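Side-chain contacts in endolytic peptidoglycan transglycosylase RlpA (Pseudomonas aeruginosa, PDB 6I05), which cleaves peptidoglycan as a lytic transglycosylase that strongly favours glycan strands stripped of their stem peptides, its SPOR domain being the part in this crystal: residues A[34-39]-A[43-48]; A[60-65]-A[71-76]; A[19-24]-A[30-35]. All coordinates share one frame; numbering follows the deposited sequence.

Interaction 1 (A[34-39]-A[43-48])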
loop_
_atom_site.group_PDB
_atom_site.type_symbol
_atom_site.label_atom_id
_atom_site.label_comp_id
_atom_site.label_asym_id
_atom_site.label_seq_id
_atom_site.Cartn_x
_atom_site.Cartn_y
_atom_site.Cartn_z
ATOM N N ILE A 34 5.370 3.881 -3.732
ATOM C CA ILE A 34 4.439 4.996 -3.813
ATOM C C ILE A 34 4.194 5.296 -5.280
ATOM O O ILE A 34 5.144 5.408 -6.062
ATOM C CB ILE A 34 4.976 6.231 -3.072
ATOM C CG1 ILE A 34 5.093 5.913 -1.579
ATOM C CG2 ILE A 34 4.057 7.437 -3.298
ATOM C CD1 ILE A 34 5.939 6.897 -0.803
ATOM N N SER A 35 2.928 5.393 -5.659
ATOM C CA SER A 35 2.535 5.804 -7.002
ATOM C C SER A 35 1.811 7.135 -6.853
ATOM O O SER A 35 0.713 7.194 -6.293
ATOM C CB SER A 35 1.637 4.754 -7.651
ATOM O OG SER A 35 1.056 5.252 -8.838
ATOM N N SER A 36 2.438 8.203 -7.320
ATOM C CA SER A 36 1.898 9.547 -7.182
ATOM C C SER A 36 1.253 9.966 -8.495
ATOM O O SER A 36 1.850 9.794 -9.566
ATOM C CB SER A 36 3.017 10.523 -6.819
ATOM O OG SER A 36 3.675 10.111 -5.632
ATOM N N VAL A 37 0.045 10.530 -8.415
ATOM C CA VAL A 37 -0.712 10.941 -9.591
ATOM C C VAL A 37 -1.385 12.279 -9.324
ATOM O O VAL A 37 -1.560 12.693 -8.176
ATOM C CB VAL A 37 -1.766 9.884 -9.993
ATOM C CG1 VAL A 37 -1.090 8.594 -10.466
ATOM C CG2 VAL A 37 -2.714 9.604 -8.829
ATOM N N VAL A 38 -1.779 12.953 -10.400
ATOM C CA VAL A 38 -2.576 14.170 -10.286
ATOM C C VAL A 38 -4.041 13.769 -10.205
ATOM O O VAL A 38 -4.549 13.059 -11.079
ATOM C CB VAL A 38 -2.338 15.118 -11.469
ATOM C CG1 VAL A 38 -3.176 16.385 -11.289
ATOM C CG2 VAL A 38 -0.874 15.487 -11.580
ATOM N N ARG A 39 -4.717 14.209 -9.148
ATOM C CA ARG A 39 -6.151 14.002 -8.993
ATOM C C ARG A 39 -6.737 15.261 -8.388
ATOM O O ARG A 39 -6.223 15.760 -7.382
ATOM C CB ARG A 39 -6.440 12.826 -8.052
ATOM C CG ARG A 39 -5.999 11.465 -8.555
ATOM C CD ARG A 39 -6.976 10.905 -9.574
ATOM N NE ARG A 39 -6.655 9.533 -9.961
ATOM C CZ ARG A 39 -5.731 9.200 -10.858
ATOM N NH1 ARG A 39 -5.013 10.139 -11.460
ATOM N NH2 ARG A 39 -5.519 7.922 -11.149
ATOM N N ILE A 43 -1.674 16.600 -5.980
ATOM C CA ILE A 43 -0.939 15.346 -6.075
ATOM C C ILE A 43 -1.469 14.393 -5.018
ATOM O O ILE A 43 -1.644 14.772 -3.854
ATOM C CB ILE A 43 0.573 15.563 -5.911
ATOM C CG1 ILE A 43 1.081 16.608 -6.910
ATOM C CG2 ILE A 43 1.316 14.233 -6.105
ATOM C CD1 ILE A 43 0.681 16.312 -8.326
ATOM N N LEU A 44 -1.732 13.153 -5.423
ATOM C CA LEU A 44 -2.177 12.102 -4.522
ATOM C C LEU A 44 -1.106 11.026 -4.504
ATOM O O LEU A 44 -0.771 10.468 -5.555
ATOM C CB LEU A 44 -3.501 11.516 -5.010
ATOM C CG LEU A 44 -4.144 10.510 -4.056
ATOM C CD1 LEU A 44 -4.530 11.180 -2.740
ATOM C CD2 LEU A 44 -5.344 9.835 -4.717
ATOM N N HIS A 45 -0.564 10.746 -3.319
ATOM C CA HIS A 45 0.518 9.778 -3.144
ATOM C C HIS A 45 -0.084 8.476 -2.627
ATOM O O HIS A 45 -0.445 8.380 -1.450
ATOM C CB HIS A 45 1.547 10.310 -2.146
ATOM C CG HIS A 45 2.136 11.623 -2.539
ATOM N ND1 HIS A 45 3.082 11.741 -3.534
ATOM C CD2 HIS A 45 1.920 12.874 -2.071
ATOM C CE1 HIS A 45 3.422 13.010 -3.665
ATOM N NE2 HIS A 45 2.727 13.718 -2.794
ATOM N N ARG A 46 -0.182 7.475 -3.494
ATOM C CA ARG A 46 -0.812 6.203 -3.157
ATOM C C ARG A 46 0.247 5.205 -2.729
ATOM O O ARG A 46 1.235 5.003 -3.437
ATOM C CB ARG A 46 -1.584 5.665 -4.360
ATOM C CG ARG A 46 -2.550 6.729 -4.877
ATOM C CD ARG A 46 -3.167 6.457 -6.212
ATOM N NE ARG A 46 -2.193 6.165 -7.254
ATOM C CZ ARG A 46 -2.555 5.770 -8.463
ATOM N NH1 ARG A 46 -3.849 5.673 -8.749
ATOM N NH2 ARG A 46 -1.646 5.452 -9.365
ATOM N N VAL A 47 0.046 4.584 -1.575
ATOM C CA VAL A 47 1.003 3.624 -1.038
ATOM C C VAL A 47 0.506 2.229 -1.374
ATOM O O VAL A 47 -0.593 1.836 -0.959
ATOM C CB VAL A 47 1.195 3.805 0.475
ATOM C CG1 VAL A 47 2.216 2.806 0.998
ATOM C CG2 VAL A 47 1.631 5.233 0.788
ATOM N N ARG A 48 1.301 1.486 -2.138
ATOM C CA ARG A 48 0.896 0.214 -2.705
ATOM C C ARG A 48 1.949 -0.845 -2.430
ATOM O O ARG A 48 3.093 -0.547 -2.073
ATOM C CB ARG A 48 0.676 0.345 -4.214
ATOM C CG ARG A 48 -0.503 1.226 -4.532
ATOM C CD ARG A 48 -0.723 1.406 -6.006
ATOM N NE ARG A 48 -2.024 2.034 -6.206
ATOM C CZ ARG A 48 -2.638 2.148 -7.374
ATOM N NH1 ARG A 48 -2.059 1.712 -8.483
ATOM N NH2 ARG A 48 -3.840 2.701 -7.420
#
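Arg-46 reaches across to Ser-35 and takes hold of it side-on, NH2 donating to Ser-35 OG at 2.8 Å (168°) and NE to Ser-35 O at 3.2 Å. Both acceptors lie close to the guanidinium plane, which fixes the rotation of the group. These residues form a hydrogen-bonded pair of the antiparallel beta hairpin 32-39/42-52, half of the four-stranded sheet of the SPOR fold. Ser-35 O is gripped twice by the same residue: Arg-46 N donates to it at 3.0 Å from the other face of the carbonyl plane. On the helix side, Ser-36 OG and His-45 ND1 share a 2.7 Å hydrogen bond at the edge of the imidazole, joining a non-hydrogen-bonded pair. His-45 also touches Ala-17 of helix 14-25.

A bend at chi3 (-53°) brings the end of Arg-46 across to strand 32-39. The guanidinium is then sandwiched, Val-37 CG1 lying 3.4 Å from Arg-46 NH2 over one face and Arg-48 NH2 over the opposite one. Gln-7 OE1 on strand 4-11 in turn receives a hydrogen bond from Arg-48 NE. Ser-35, Val-37, Leu-44 and Arg-46 project from the side of the sheet turned away from the helices, the side that, as in other SPOR domains, probably faces the glycan, so this cluster of arginines may lie close to it.

Toward the turn, on the His-45 face, the contact becomes apolar, Ile-43 CD1 curling back to meet Val-38 CG2 at 3.7 Å. Back on the face of Arg-46, the Arg-39 guanidinium is turned 74° to that of Arg-46, NH2 of Arg-39 lying 3.7 Å from Arg-46 NH1, a close approach of like charges. The Val-37 CG2 methyl covers one face of Arg-39, whose NH1 donates to Val-38 O at 3.0 Å.

Interaction 2 (A[60-65]-A[71-76])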
loop_
_atom_site.group_PDB
_atom_site.type_symbol
_atom_site.label_atom_id
_atom_site.label_comp_id
_atom_site.label_asym_id
_atom_site.label_seq_id
_atom_site.Cartn_x
_atom_site.Cartn_y
_atom_site.Cartn_z
ATOM N N ARG A 60 -3.510 -13.051 3.436
ATOM C CA ARG A 60 -2.689 -13.044 4.638
ATOM C C ARG A 60 -1.964 -11.716 4.809
ATOM O O ARG A 60 -1.721 -11.284 5.942
ATOM C CB ARG A 60 -1.719 -14.223 4.618
ATOM C CG ARG A 60 -2.431 -15.543 4.901
ATOM C CD ARG A 60 -1.452 -16.683 5.043
ATOM N NE ARG A 60 -0.847 -17.012 3.761
ATOM C CZ ARG A 60 -1.287 -17.977 2.960
ATOM N NH1 ARG A 60 -0.668 -18.215 1.817
ATOM N NH2 ARG A 60 -2.347 -18.700 3.302
ATOM N N THR A 61 -1.606 -11.065 3.700
ATOM C CA THR A 61 -0.972 -9.757 3.781
ATOM C C THR A 61 -1.957 -8.717 4.291
ATOM O O THR A 61 -1.599 -7.865 5.111
ATOM C CB THR A 61 -0.396 -9.369 2.412
ATOM O OG1 THR A 61 0.516 -10.385 1.979
ATOM C CG2 THR A 61 0.347 -8.045 2.486
ATOM N N GLN A 62 -3.201 -8.763 3.809
ATOM C CA GLN A 62 -4.241 -7.892 4.348
ATOM C C GLN A 62 -4.377 -8.078 5.854
ATOM O O GLN A 62 -4.453 -7.099 6.608
ATOM C CB GLN A 62 -5.569 -8.163 3.639
ATOM C CG GLN A 62 -5.593 -7.703 2.192
ATOM C CD GLN A 62 -6.904 -8.025 1.502
ATOM O OE1 GLN A 62 -7.259 -9.196 1.333
ATOM N NE2 GLN A 62 -7.647 -6.989 1.126
ATOM N N ASP A 63 -4.398 -9.335 6.308
ATOM C CA ASP A 63 -4.477 -9.621 7.739
ATOM C C ASP A 63 -3.315 -8.985 8.492
ATOM O O ASP A 63 -3.513 -8.352 9.535
ATOM C CB ASP A 63 -4.464 -11.133 7.980
ATOM C CG ASP A 63 -5.703 -11.844 7.454
ATOM O OD1 ASP A 63 -6.692 -11.189 7.058
ATOM O OD2 ASP A 63 -5.672 -13.097 7.439
ATOM N N SER A 64 -2.088 -9.141 7.982
ATOM C CA SER A 64 -0.921 -8.601 8.678
ATOM C C SER A 64 -0.985 -7.084 8.777
ATOM O O SER A 64 -0.591 -6.495 9.794
ATOM C CB SER A 64 0.351 -9.021 7.949
ATOM O OG SER A 64 0.490 -10.425 7.958
ATOM N N ILE A 65 -1.475 -6.430 7.723
ATOM C CA ILE A 65 -1.592 -4.977 7.734
ATOM C C ILE A 65 -2.610 -4.532 8.778
ATOM O O ILE A 65 -2.392 -3.550 9.504
ATOM C CB ILE A 65 -1.933 -4.474 6.319
ATOM C CG1 ILE A 65 -0.737 -4.695 5.387
ATOM C CG2 ILE A 65 -2.381 -3.023 6.353
ATOM C CD1 ILE A 65 -1.083 -4.662 3.904
ATOM N N GLY A 71 -3.869 0.470 8.258
ATOM C CA GLY A 71 -4.840 0.976 7.317
ATOM C C GLY A 71 -5.717 -0.140 6.797
ATOM O O GLY A 71 -5.666 -1.273 7.271
ATOM N N GLN A 72 -6.543 0.199 5.810
ATOM C CA GLN A 72 -7.492 -0.740 5.222
ATOM C C GLN A 72 -6.995 -1.148 3.843
ATOM O O GLN A 72 -7.156 -0.393 2.872
ATOM C CB GLN A 72 -8.885 -0.109 5.129
ATOM C CG GLN A 72 -9.541 0.167 6.481
ATOM C CD GLN A 72 -9.692 -1.076 7.350
ATOM O OE1 GLN A 72 -9.821 -2.195 6.848
ATOM N NE2 GLN A 72 -9.681 -0.879 8.663
ATOM N N PRO A 73 -6.381 -2.319 3.709
ATOM C CA PRO A 73 -5.723 -2.694 2.451
ATOM C C PRO A 73 -6.743 -3.218 1.444
ATOM O O PRO A 73 -7.493 -4.150 1.737
ATOM C CB PRO A 73 -4.760 -3.802 2.892
ATOM C CG PRO A 73 -5.421 -4.409 4.100
ATOM C CD PRO A 73 -6.226 -3.338 4.761
ATOM N N THR A 74 -6.754 -2.630 0.249
ATOM C CA THR A 74 -7.690 -2.996 -0.807
ATOM C C THR A 74 -6.944 -3.388 -2.075
ATOM O O THR A 74 -5.876 -2.864 -2.366
ATOM C CB THR A 74 -8.665 -1.846 -1.113
ATOM O OG1 THR A 74 -7.932 -0.688 -1.527
ATOM C CG2 THR A 74 -9.480 -1.497 0.113
ATOM N N LEU A 75 -7.516 -4.322 -2.829
ATOM C CA LEU A 75 -6.926 -4.721 -4.101
ATOM C C LEU A 75 -7.042 -3.596 -5.118
ATOM O O LEU A 75 -8.077 -2.927 -5.212
ATOM C CB LEU A 75 -7.628 -5.960 -4.648
ATOM C CG LEU A 75 -7.126 -7.287 -4.081
ATOM C CD1 LEU A 75 -8.100 -8.378 -4.407
ATOM C CD2 LEU A 75 -5.755 -7.629 -4.656
ATOM N N VAL A 76 -5.973 -3.399 -5.899
ATOM C CA VAL A 76 -5.944 -2.419 -6.981
ATOM C C VAL A 76 -5.240 -3.028 -8.189
ATOM O O VAL A 76 -4.419 -3.939 -8.065
ATOM C CB VAL A 76 -5.219 -1.115 -6.581
ATOM C CG1 VAL A 76 -6.010 -0.367 -5.511
ATOM C CG2 VAL A 76 -3.760 -1.404 -6.147
#
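Pro-73 presses its ring against helix 55-67, where Gln-62 and Ile-65, one turn apart, receive it. The ring's CG comes closest, 3.7 Å from Gln-62 CA and 3.8 Å from Gln-62 CB, so that the proline sits against the helix backbone as well as its side chains. Ile-65 runs past the ring in the opposite direction: its CD1 meets Pro-73 CB at 3.9 Å, while its CG2 reaches Gly-71 O at 3.8 Å. Leu-49 and Val-8 of the sheet also touch Ile-65, and Pro-73 is buried along with it.

The outer side is looser and polar. Gln-62 turns CG beside its own backbone N (chi1 -70°) and then extends, crossing the ring obliquely until NE2 donates to Pro-73 O at 2.9 Å. That bond is moderately straight, 156° at the hydrogen. The acceptor lies near the amide plane of Gln-62, but the donor stands well above the carbonyl plane. One side chain therefore packs on the proline through its methylenes and binds the backbone through its amide. Past this bond the segments part; Thr-74 points away from the helix and is exposed. The CB of Gln-72 points away, yet its OE1 accepts a hydrogen bond from Arg-66 NE of the same helix. Gly-71, with phi 141°, has a backbone conformation that calls for glycine, since a side chain would run into the preceding carbonyl O.

From Thr-74 the chain enters the sheet, its backbone hydrogen-bonding with Gln-7 of strand 4-11. Since strand 4-11 lies between strands 42-52 and 74-76, the contact belongs to the return limb of a split beta-alpha-beta crossover, as found in the RNP-like fold of SPOR domains.

Interaction 3 (A[19-24]-A[30-35])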
loop_
_atom_site.group_PDB
_atom_site.type_symbol
_atom_site.label_atom_id
_atom_site.label_comp_id
_atom_site.label_asym_id
_atom_site.label_seq_id
_atom_site.Cartn_x
_atom_site.Cartn_y
_atom_site.Cartn_z
ATOM N N LEU A 19 6.132 7.582 5.227
ATOM C CA LEU A 19 6.099 6.961 6.545
ATOM C C LEU A 19 5.342 5.642 6.500
ATOM O O LEU A 19 5.811 4.630 7.031
ATOM C CB LEU A 19 5.470 7.910 7.559
ATOM C CG LEU A 19 5.337 7.359 8.976
ATOM C CD1 LEU A 19 6.692 6.946 9.535
ATOM C CD2 LEU A 19 4.679 8.384 9.890
ATOM N N LEU A 20 4.170 5.630 5.860
ATOM C CA LEU A 20 3.428 4.383 5.737
ATOM C C LEU A 20 4.229 3.347 4.958
ATOM O O LEU A 20 4.260 2.170 5.333
ATOM C CB LEU A 20 2.060 4.620 5.096
ATOM C CG LEU A 20 1.224 3.350 4.898
ATOM C CD1 LEU A 20 0.992 2.622 6.214
ATOM C CD2 LEU A 20 -0.098 3.675 4.224
ATOM N N LYS A 21 4.886 3.763 3.873
ATOM C CA LYS A 21 5.733 2.837 3.123
ATOM C C LYS A 21 6.790 2.198 4.019
ATOM O O LYS A 21 6.992 0.977 3.988
ATOM C CB LYS A 21 6.381 3.549 1.933
ATOM C CG LYS A 21 7.494 2.759 1.283
ATOM C CD LYS A 21 8.047 3.499 0.080
ATOM C CE LYS A 21 9.259 2.793 -0.505
ATOM N NZ LYS A 21 9.868 3.569 -1.622
ATOM N N ALA A 22 7.479 3.013 4.823
ATOM C CA ALA A 22 8.509 2.479 5.710
ATOM C C ALA A 22 7.923 1.502 6.725
ATOM O O ALA A 22 8.497 0.435 6.971
ATOM C CB ALA A 22 9.245 3.619 6.414
ATOM N N LYS A 23 6.774 1.842 7.319
ATOM C CA LYS A 23 6.160 0.942 8.292
ATOM C C LYS A 23 5.729 -0.368 7.644
ATOM O O LYS A 23 5.879 -1.442 8.237
ATOM C CB LYS A 23 4.969 1.626 8.967
ATOM C CG LYS A 23 5.352 2.796 9.865
ATOM C CD LYS A 23 4.130 3.395 10.531
ATOM C CE LYS A 23 4.514 4.465 11.538
ATOM N NZ LYS A 23 3.334 5.288 11.933
ATOM N N LEU A 24 5.178 -0.302 6.430
ATOM C CA LEU A 24 4.734 -1.521 5.762
ATOM C C LEU A 24 5.890 -2.467 5.484
ATOM O O LEU A 24 5.710 -3.690 5.503
ATOM C CB LEU A 24 4.008 -1.182 4.464
ATOM C CG LEU A 24 2.588 -0.643 4.626
ATOM C CD1 LEU A 24 2.109 0.002 3.331
ATOM C CD2 LEU A 24 1.654 -1.761 5.055
ATOM N N ALA A 30 6.698 -8.237 0.531
ATOM C CA ALA A 30 6.396 -7.783 -0.818
ATOM C C ALA A 30 6.945 -6.371 -1.028
ATOM O O ALA A 30 7.042 -5.586 -0.076
ATOM C CB ALA A 30 4.889 -7.773 -1.047
ATOM N N PRO A 31 7.304 -6.016 -2.266
ATOM C CA PRO A 31 7.766 -4.648 -2.530
ATOM C C PRO A 31 6.685 -3.648 -2.164
ATOM O O PRO A 31 5.508 -3.858 -2.440
ATOM C CB PRO A 31 8.024 -4.645 -4.044
ATOM C CG PRO A 31 8.223 -6.074 -4.403
ATOM C CD PRO A 31 7.315 -6.841 -3.489
ATOM N N VAL A 32 7.097 -2.553 -1.539
ATOM C CA VAL A 32 6.207 -1.459 -1.170
ATOM C C VAL A 32 6.665 -0.232 -1.941
ATOM O O VAL A 32 7.867 0.044 -2.016
ATOM C CB VAL A 32 6.251 -1.188 0.349
ATOM C CG1 VAL A 32 5.207 -0.160 0.742
ATOM C CG2 VAL A 32 6.061 -2.477 1.147
ATOM N N PHE A 33 5.722 0.500 -2.527
ATOM C CA PHE A 33 6.097 1.621 -3.371
ATOM C C PHE A 33 5.013 2.680 -3.306
ATOM O O PHE A 33 3.880 2.417 -2.898
ATOM C CB PHE A 33 6.361 1.176 -4.819
ATOM C CG PHE A 33 5.188 0.513 -5.485
ATOM C CD1 PHE A 33 4.947 -0.845 -5.333
ATOM C CD2 PHE A 33 4.330 1.256 -6.290
ATOM C CE1 PHE A 33 3.868 -1.444 -5.974
ATOM C CE2 PHE A 33 3.259 0.662 -6.924
ATOM C CZ PHE A 33 3.026 -0.690 -6.767
ATOM N N ILE A 34 5.370 3.881 -3.732
ATOM C CA ILE A 34 4.439 4.996 -3.813
ATOM C C ILE A 34 4.194 5.296 -5.280
ATOM O O ILE A 34 5.144 5.408 -6.062
ATOM C CB ILE A 34 4.976 6.231 -3.072
ATOM C CG1 ILE A 34 5.093 5.913 -1.579
ATOM C CG2 ILE A 34 4.057 7.437 -3.298
ATOM C CD1 ILE A 34 5.939 6.897 -0.803
ATOM N N SER A 35 2.928 5.393 -5.659
ATOM C CA SER A 35 2.535 5.804 -7.002
ATOM C C SER A 35 1.811 7.135 -6.853
ATOM O O SER A 35 0.713 7.194 -6.293
ATOM C CB SER A 35 1.637 4.754 -7.651
ATOM O OG SER A 35 1.056 5.252 -8.838
HETATM O O HOH W 1 8.270 4.213 -3.795
HETATM O O HOH W 2 9.811 1.519 -3.684
#
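Lys-21 stretches from helix 14-25 across Val-32 to the outer margin of strand 32-39. With CG anti to the backbone N (chi1 168°) and every later torsion extended, the chain runs past the valine in the opposite direction. Its CB stands 4.1 Å from Val-32 CG1, and CG comes nearer to the same methyl, at 3.7 Å. CD passes between the strand's carbonyl and a second side chain, 4.0 Å from Val-32 O and 4.1 Å from Ile-34 CD1. CE approaches Val-32 O to 3.4 Å. The ammonium then donates to two waters: NZ to water 1 at 2.8 Å and NZ to water 2 at 2.9 Å. Water 1 also accepts from Ile-34 N, while water 2 donates to Val-32 O.

Deeper in, Leu-24 meets Val-32 at about a right angle, CD1 and CB both lying against CG1, and continues to Val-8 and Val-47 of the sheet. The helix thus covers an edge strand, to which it runs nearly antiparallel at 163°.

The chemistry divides along the lysine: its methylenes extend the apolar layer, while its charged end serves, through water, the outward-facing N-H and carbonyl that this edge strand does not use in pairing with strand 42-52.

How the interactions relate
Strand 32-39 carries both interaction 1 and interaction 3, whose centres are about 12 Å apart; Ile-34 and Ser-35 belong to both. The hairpin continues between them through a probable hydrogen bond from Arg-48 N to Phe-33 O, 2.8 Å long. Leu-24 ties the apolar layers together: its CD1 lies 3.6 Å from Val-47 CG1 of interaction 1, and its CD2 3.8 Å from Ile-65 CG1 of interaction 2. The two helices therefore meet over one face of the sheet. Interactions 1 and 2 lie on opposite sides of the chain's centre, about 18 Å apart between centres, yet Arg-48 NE still reaches Val-76 CG2 at 3.9 Å on the sheet's other face, probably the glycan-binding one.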